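Side-chain contacts in peroxisomal fatty acid beta-oxidation multifunctional protein MFP2 (Arabidopsis thaliana, PDB 2WTB), which hydrates long-chain enoyl-CoA and oxidises 3-hydroxyacyl-CoA with NAD+ in peroxisomal fatty acid beta-oxidation during seed germination: residues 393-398 against 415-420; 404-409 against 425-430. All coordinates share one frame; numbering follows the deposited sequence.

Contact 1: residues 393-398 against 415-420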
loop_
_atom_site.group_PDB
_atom_site.type_symbol
_atom_site.label_atom_id
_atom_site.label_comp_id
_atom_site.label_asym_id
_atom_site.label_seq_id
_atom_site.Cartn_x
_atom_site.Cartn_y
_atom_site.Cartn_z
ATOM N N ASP A 393 28.905 -5.386 -0.048
ATOM C CA ASP A 393 28.143 -6.344 0.748
ATOM C C ASP A 393 27.003 -6.983 -0.043
ATOM O O ASP A 393 26.482 -8.029 0.343
ATOM C CB ASP A 393 27.590 -5.672 2.008
ATOM C CG ASP A 393 28.683 -5.275 2.982
ATOM O OD1 ASP A 393 29.814 -5.790 2.851
ATOM O OD2 ASP A 393 28.410 -4.452 3.882
ATOM N N MET A 394 26.619 -6.346 -1.146
ATOM C CA MET A 394 25.568 -6.872 -2.012
ATOM C C MET A 394 25.650 -6.318 -3.428
ATOM O O MET A 394 25.827 -5.117 -3.626
ATOM C CB MET A 394 24.184 -6.574 -1.442
ATOM C CG MET A 394 23.064 -6.925 -2.407
ATOM S SD MET A 394 21.427 -6.488 -1.810
ATOM C CE MET A 394 20.429 -7.054 -3.183
ATOM N N VAL A 395 25.501 -7.201 -4.408
ATOM C CA VAL A 395 25.535 -6.807 -5.808
ATOM C C VAL A 395 24.197 -7.081 -6.484
ATOM O O VAL A 395 23.578 -8.124 -6.260
ATOM C CB VAL A 395 26.629 -7.565 -6.578
ATOM C CG1 VAL A 395 26.539 -7.258 -8.067
ATOM C CG2 VAL A 395 28.003 -7.217 -6.033
ATOM N N ILE A 396 23.752 -6.135 -7.305
ATOM C CA ILE A 396 22.552 -6.316 -8.107
ATOM C C ILE A 396 22.876 -6.086 -9.577
ATOM O O ILE A 396 23.245 -4.982 -9.977
ATOM C CB ILE A 396 21.429 -5.350 -7.686
ATOM C CG1 ILE A 396 21.106 -5.518 -6.200
ATOM C CG2 ILE A 396 20.186 -5.574 -8.537
ATOM C CD1 ILE A 396 19.988 -4.612 -5.712
ATOM N N GLU A 397 22.746 -7.136 -10.379
ATOM C CA GLU A 397 23.026 -7.040 -11.805
ATOM C C GLU A 397 21.764 -6.692 -12.591
ATOM O O GLU A 397 20.747 -7.377 -12.481
ATOM C CB GLU A 397 23.642 -8.345 -12.315
ATOM C CG GLU A 397 23.604 -8.509 -13.822
ATOM C CD GLU A 397 22.312 -9.135 -14.300
ATOM O OE1 GLU A 397 21.882 -10.138 -13.692
ATOM O OE2 GLU A 397 21.731 -8.627 -15.284
ATOM N N ALA A 398 21.833 -5.620 -13.374
ATOM C CA ALA A 398 20.698 -5.173 -14.177
ATOM C C ALA A 398 21.102 -4.957 -15.632
ATOM O O ALA A 398 20.869 -3.890 -16.204
ATOM C CB ALA A 398 20.099 -3.902 -13.595
ATOM N N LYS A 415 34.425 -13.756 -8.285
ATOM C CA LYS A 415 35.874 -13.597 -8.248
ATOM C C LYS A 415 36.313 -12.377 -7.439
ATOM O O LYS A 415 37.124 -12.496 -6.521
ATOM C CB LYS A 415 36.440 -13.515 -9.667
ATOM C CG LYS A 415 37.957 -13.402 -9.719
ATOM C CD LYS A 415 38.456 -13.197 -11.140
ATOM C CE LYS A 415 38.113 -14.381 -12.028
ATOM N NZ LYS A 415 38.569 -14.166 -13.430
ATOM N N TYR A 416 35.770 -11.212 -7.780
ATOM C CA TYR A 416 36.219 -9.951 -7.189
ATOM C C TYR A 416 35.478 -9.562 -5.907
ATOM O O TYR A 416 35.879 -8.626 -5.215
ATOM C CB TYR A 416 36.118 -8.813 -8.211
ATOM C CG TYR A 416 36.929 -9.043 -9.468
ATOM C CD1 TYR A 416 38.281 -8.733 -9.511
ATOM C CD2 TYR A 416 36.340 -9.567 -10.611
ATOM C CE1 TYR A 416 39.027 -8.940 -10.657
ATOM C CE2 TYR A 416 37.077 -9.779 -11.761
ATOM C CZ TYR A 416 38.419 -9.464 -11.779
ATOM O OH TYR A 416 39.157 -9.673 -12.923
ATOM N N CYS A 417 34.403 -10.277 -5.593
ATOM C CA CYS A 417 33.599 -9.957 -4.416
ATOM C C CYS A 417 34.046 -10.720 -3.175
ATOM O O CYS A 417 34.714 -11.749 -3.279
ATOM C CB CYS A 417 32.117 -10.238 -4.681
ATOM S SG CYS A 417 31.283 -8.990 -5.676
ATOM N N PRO A 418 33.686 -10.200 -1.992
ATOM C CA PRO A 418 33.885 -10.899 -0.718
ATOM C C PRO A 418 33.031 -12.163 -0.656
ATOM O O PRO A 418 32.017 -12.250 -1.352
ATOM C CB PRO A 418 33.395 -9.882 0.319
ATOM C CG PRO A 418 33.488 -8.558 -0.366
ATOM C CD PRO A 418 33.182 -8.830 -1.801
ATOM N N GLN A 419 33.434 -13.122 0.172
ATOM C CA GLN A 419 32.770 -14.422 0.227
ATOM C C GLN A 419 31.349 -14.349 0.783
ATOM O O GLN A 419 30.552 -15.267 0.588
ATOM C CB GLN A 419 33.602 -15.408 1.052
ATOM C CG GLN A 419 35.085 -15.396 0.719
ATOM C CD GLN A 419 35.353 -15.566 -0.764
ATOM O OE1 GLN A 419 34.487 -16.008 -1.518
ATOM N NE2 GLN A 419 36.563 -15.216 -1.189
ATOM N N HIS A 420 31.041 -13.258 1.474
ATOM C CA HIS A 420 29.742 -13.089 2.112
ATOM C C HIS A 420 28.793 -12.277 1.238
ATOM O O HIS A 420 27.590 -12.224 1.491
ATOM C CB HIS A 420 29.913 -12.381 3.454
ATOM C CG HIS A 420 30.356 -10.956 3.329
ATOM N ND1 HIS A 420 31.678 -10.599 3.163
ATOM C CD2 HIS A 420 29.653 -9.800 3.341
ATOM C CE1 HIS A 420 31.769 -9.284 3.082
ATOM N NE2 HIS A 420 30.555 -8.775 3.187
#

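Contact 2: residues 404-409 against 425-430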
loop_
_atom_site.group_PDB
_atom_site.type_symbol
_atom_site.label_atom_id
_atom_site.label_comp_id
_atom_site.label_asym_id
_atom_site.label_seq_id
_atom_site.Cartn_x
_atom_site.Cartn_y
_atom_site.Cartn_z
ATOM N N SER A 404 24.417 -15.606 -21.900
ATOM C CA SER A 404 25.862 -15.666 -22.082
ATOM C C SER A 404 26.571 -14.569 -21.293
ATOM O O SER A 404 27.582 -14.816 -20.634
ATOM C CB SER A 404 26.209 -15.551 -23.568
ATOM O OG SER A 404 27.607 -15.416 -23.758
ATOM N N LEU A 405 26.025 -13.358 -21.359
ATOM C CA LEU A 405 26.618 -12.198 -20.703
ATOM C C LEU A 405 26.430 -12.216 -19.185
ATOM O O LEU A 405 27.349 -11.881 -18.437
ATOM C CB LEU A 405 26.049 -10.908 -21.300
ATOM C CG LEU A 405 26.301 -9.581 -20.580
ATOM C CD1 LEU A 405 27.765 -9.410 -20.210
ATOM C CD2 LEU A 405 25.830 -8.427 -21.449
ATOM N N LYS A 406 25.240 -12.606 -18.733
ATOM C CA LYS A 406 24.957 -12.676 -17.300
ATOM C C LYS A 406 25.820 -13.728 -16.605
ATOM O O LYS A 406 26.379 -13.477 -15.537
ATOM C CB LYS A 406 23.474 -12.963 -17.050
ATOM C CG LYS A 406 22.577 -11.732 -17.064
ATOM C CD LYS A 406 21.108 -12.134 -17.062
ATOM C CE LYS A 406 20.213 -11.027 -16.530
ATOM N NZ LYS A 406 20.208 -9.828 -17.405
ATOM N N GLN A 407 25.924 -14.904 -17.215
ATOM C CA GLN A 407 26.751 -15.974 -16.673
ATOM C C GLN A 407 28.169 -15.482 -16.418
ATOM O O GLN A 407 28.810 -15.878 -15.444
ATOM C CB GLN A 407 26.782 -17.169 -17.628
ATOM C CG GLN A 407 25.564 -18.072 -17.544
ATOM C CD GLN A 407 25.565 -19.153 -18.608
ATOM O OE1 GLN A 407 26.133 -18.981 -19.688
ATOM N NE2 GLN A 407 24.920 -20.275 -18.311
ATOM N N GLN A 408 28.650 -14.614 -17.304
ATOM C CA GLN A 408 30.006 -14.089 -17.209
ATOM C C GLN A 408 30.141 -13.076 -16.078
ATOM O O GLN A 408 31.155 -13.040 -15.382
ATOM C CB GLN A 408 30.433 -13.457 -18.538
ATOM C CG GLN A 408 31.845 -12.891 -18.528
ATOM C CD GLN A 408 32.894 -13.941 -18.217
ATOM O OE1 GLN A 408 32.725 -15.118 -18.533
ATOM N NE2 GLN A 408 33.989 -13.517 -17.595
ATOM N N ILE A 409 29.114 -12.254 -15.900
ATOM C CA ILE A 409 29.124 -11.246 -14.848
ATOM C C ILE A 409 29.195 -11.890 -13.469
ATOM O O ILE A 409 29.895 -11.403 -12.583
ATOM C CB ILE A 409 27.886 -10.333 -14.927
ATOM C CG1 ILE A 409 27.894 -9.549 -16.240
ATOM C CG2 ILE A 409 27.843 -9.385 -13.735
ATOM C CD1 ILE A 409 26.837 -8.477 -16.315
ATOM N N SER A 425 20.316 -10.674 -8.702
ATOM C CA SER A 425 20.077 -10.292 -10.089
ATOM C C SER A 425 18.681 -9.716 -10.290
ATOM O O SER A 425 17.710 -10.184 -9.698
ATOM C CB SER A 425 20.277 -11.485 -11.022
ATOM O OG SER A 425 19.751 -11.207 -12.307
ATOM N N ASN A 426 18.599 -8.697 -11.138
ATOM C CA ASN A 426 17.336 -8.054 -11.471
ATOM C C ASN A 426 16.719 -8.682 -12.722
ATOM O O ASN A 426 15.789 -8.136 -13.318
ATOM C CB ASN A 426 17.559 -6.551 -11.667
ATOM C CG ASN A 426 16.319 -5.829 -12.161
ATOM O OD1 ASN A 426 15.267 -5.865 -11.524
ATOM N ND2 ASN A 426 16.442 -5.162 -13.303
ATOM N N THR A 427 17.241 -9.842 -13.111
ATOM C CA THR A 427 16.760 -10.546 -14.294
ATOM C C THR A 427 15.247 -10.725 -14.259
ATOM O O THR A 427 14.643 -10.791 -13.188
ATOM C CB THR A 427 17.424 -11.927 -14.440
ATOM O OG1 THR A 427 16.925 -12.581 -15.615
ATOM C CG2 THR A 427 17.135 -12.787 -13.219
ATOM N N SER A 428 14.640 -10.810 -15.437
ATOM C CA SER A 428 13.189 -10.894 -15.537
ATOM C C SER A 428 12.738 -12.084 -16.377
ATOM O O SER A 428 11.632 -12.599 -16.198
ATOM C CB SER A 428 12.629 -9.597 -16.125
ATOM O OG SER A 428 11.214 -9.585 -16.076
ATOM N N THR A 429 13.598 -12.521 -17.291
ATOM C CA THR A 429 13.230 -13.565 -18.241
ATOM C C THR A 429 14.206 -14.736 -18.238
ATOM O O THR A 429 14.049 -15.681 -19.010
ATOM C CB THR A 429 13.156 -13.006 -19.673
ATOM O OG1 THR A 429 14.457 -12.565 -20.081
ATOM C CG2 THR A 429 12.186 -11.837 -19.737
ATOM N N ILE A 430 15.211 -14.675 -17.371
ATOM C CA ILE A 430 16.243 -15.703 -17.354
ATOM C C ILE A 430 16.268 -16.484 -16.042
ATOM O O ILE A 430 16.199 -15.906 -14.957
ATOM C CB ILE A 430 17.637 -15.107 -17.641
ATOM C CG1 ILE A 430 17.634 -14.394 -18.996
ATOM C CG2 ILE A 430 18.702 -16.191 -17.610
ATOM C CD1 ILE A 430 18.978 -13.828 -19.398
#

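Contact 1: residues 393-398 against 415-420
The imidazole NE2 of His420 donates a hydrogen bond to the carboxylate of Asp393, 3.1 Å from NE2 to OD1, across the start of a beta-alpha-beta unit in the NAD-binding, Rossmann-type domain. Strand 394-397 begins directly after Asp393, and His420 lies in the turn that leads from helix 403-416 into strand 422-425. The N-H...O angle of 173° shows a nearly linear bond on the donor side, with OD1 almost in the imidazole plane. The acceptor side is different: NE2 meets OD1 from above the carboxylate plane, and the ring and carboxylate planes are 58° apart. The histidine ring is carried there by chi1 of 68°, which sets CG between the backbone N and the carbonyl carbon. The other carboxylate oxygen, OD2, accepts from the backbone N of Lys313, so two bonds, one on each oxygen, probably limit rotation of the carboxylate. The nearby carboxylate would probably favour the protonated form of His420.

Deeper in, the contact turns apolar. Val395 and Cys417 are both buried, and the CB of each points toward the opposite segment; Leu413 of the helix also packs on the valine. Cys417 is the first residue to leave the helical conformation, and its thiol reaches one branch of the valine, with SG 3.7 Å from CG2.

Contact 2: residues 404-409 against 425-430
Lys406 reaches from helix 403-416 to the loop behind strand 422-425, where its aliphatic shaft touches Thr427 and Ile430. Its CB points at that loop, and chi1 of -84° places CG beside the backbone N. From CB to CE the chain runs extended, and contact begins at CD, which lies 3.6 Å from CD1 of Ile430, the end of the isoleucine's longer branch. One carbon further, CE packs against CB of Thr427 at 3.6 Å, while Ser425 OG is more distant from CE at 4.3 Å. At chi4, 65°, the chain bends and NZ turns off the line of the shaft. There the ammonium forms a salt bridge with Glu397 OE2 and a hydrogen bond with the carbonyl O of Ile400.

Two side-chain hydroxyls bond back onto the chain at the end of strand 422-425 and in the loop. Ser425 OG accepts from Thr427 N at 3.0 Å, an ST turn, and also bonds to Glu397 OE1. Thr427 OG1 accepts from Ile430 N at 3.2 Å, an ST motif, and is further joined to Glu401 OE1. These bonds probably help to position the residues that meet the lysine.

Methylenes thus face the loop, whereas the ammonium is satisfied by the Glu397 carboxylate and the carbonyl O of Ile400, outside the two segments. The helix-loop contact itself rests on van der Waals packing.

In the fold
Contacts 1 and 2 have centres about 14 Å apart and lie in the NAD-binding domain, each about 30 Å from the centre of the chain. Their segments alternate along the sequence: 393-398, 404-409, 415-420, 425-430. Both use helix 403-416, the crossover between the parallel neighbours 394-397 and 422-425 of the eight-stranded sheet. The backbone O of Glu397 lies 2.9 Å from Asn426 N, a probable hydrogen bond that joins the two contacts. The crossover helix thus has its C-terminal end near the start of strand 394-397 (contact 1), while its earlier turns pack on the loop after strand 422-425 (contact 2), within the Rossmann-type domain of the dehydrogenase portion.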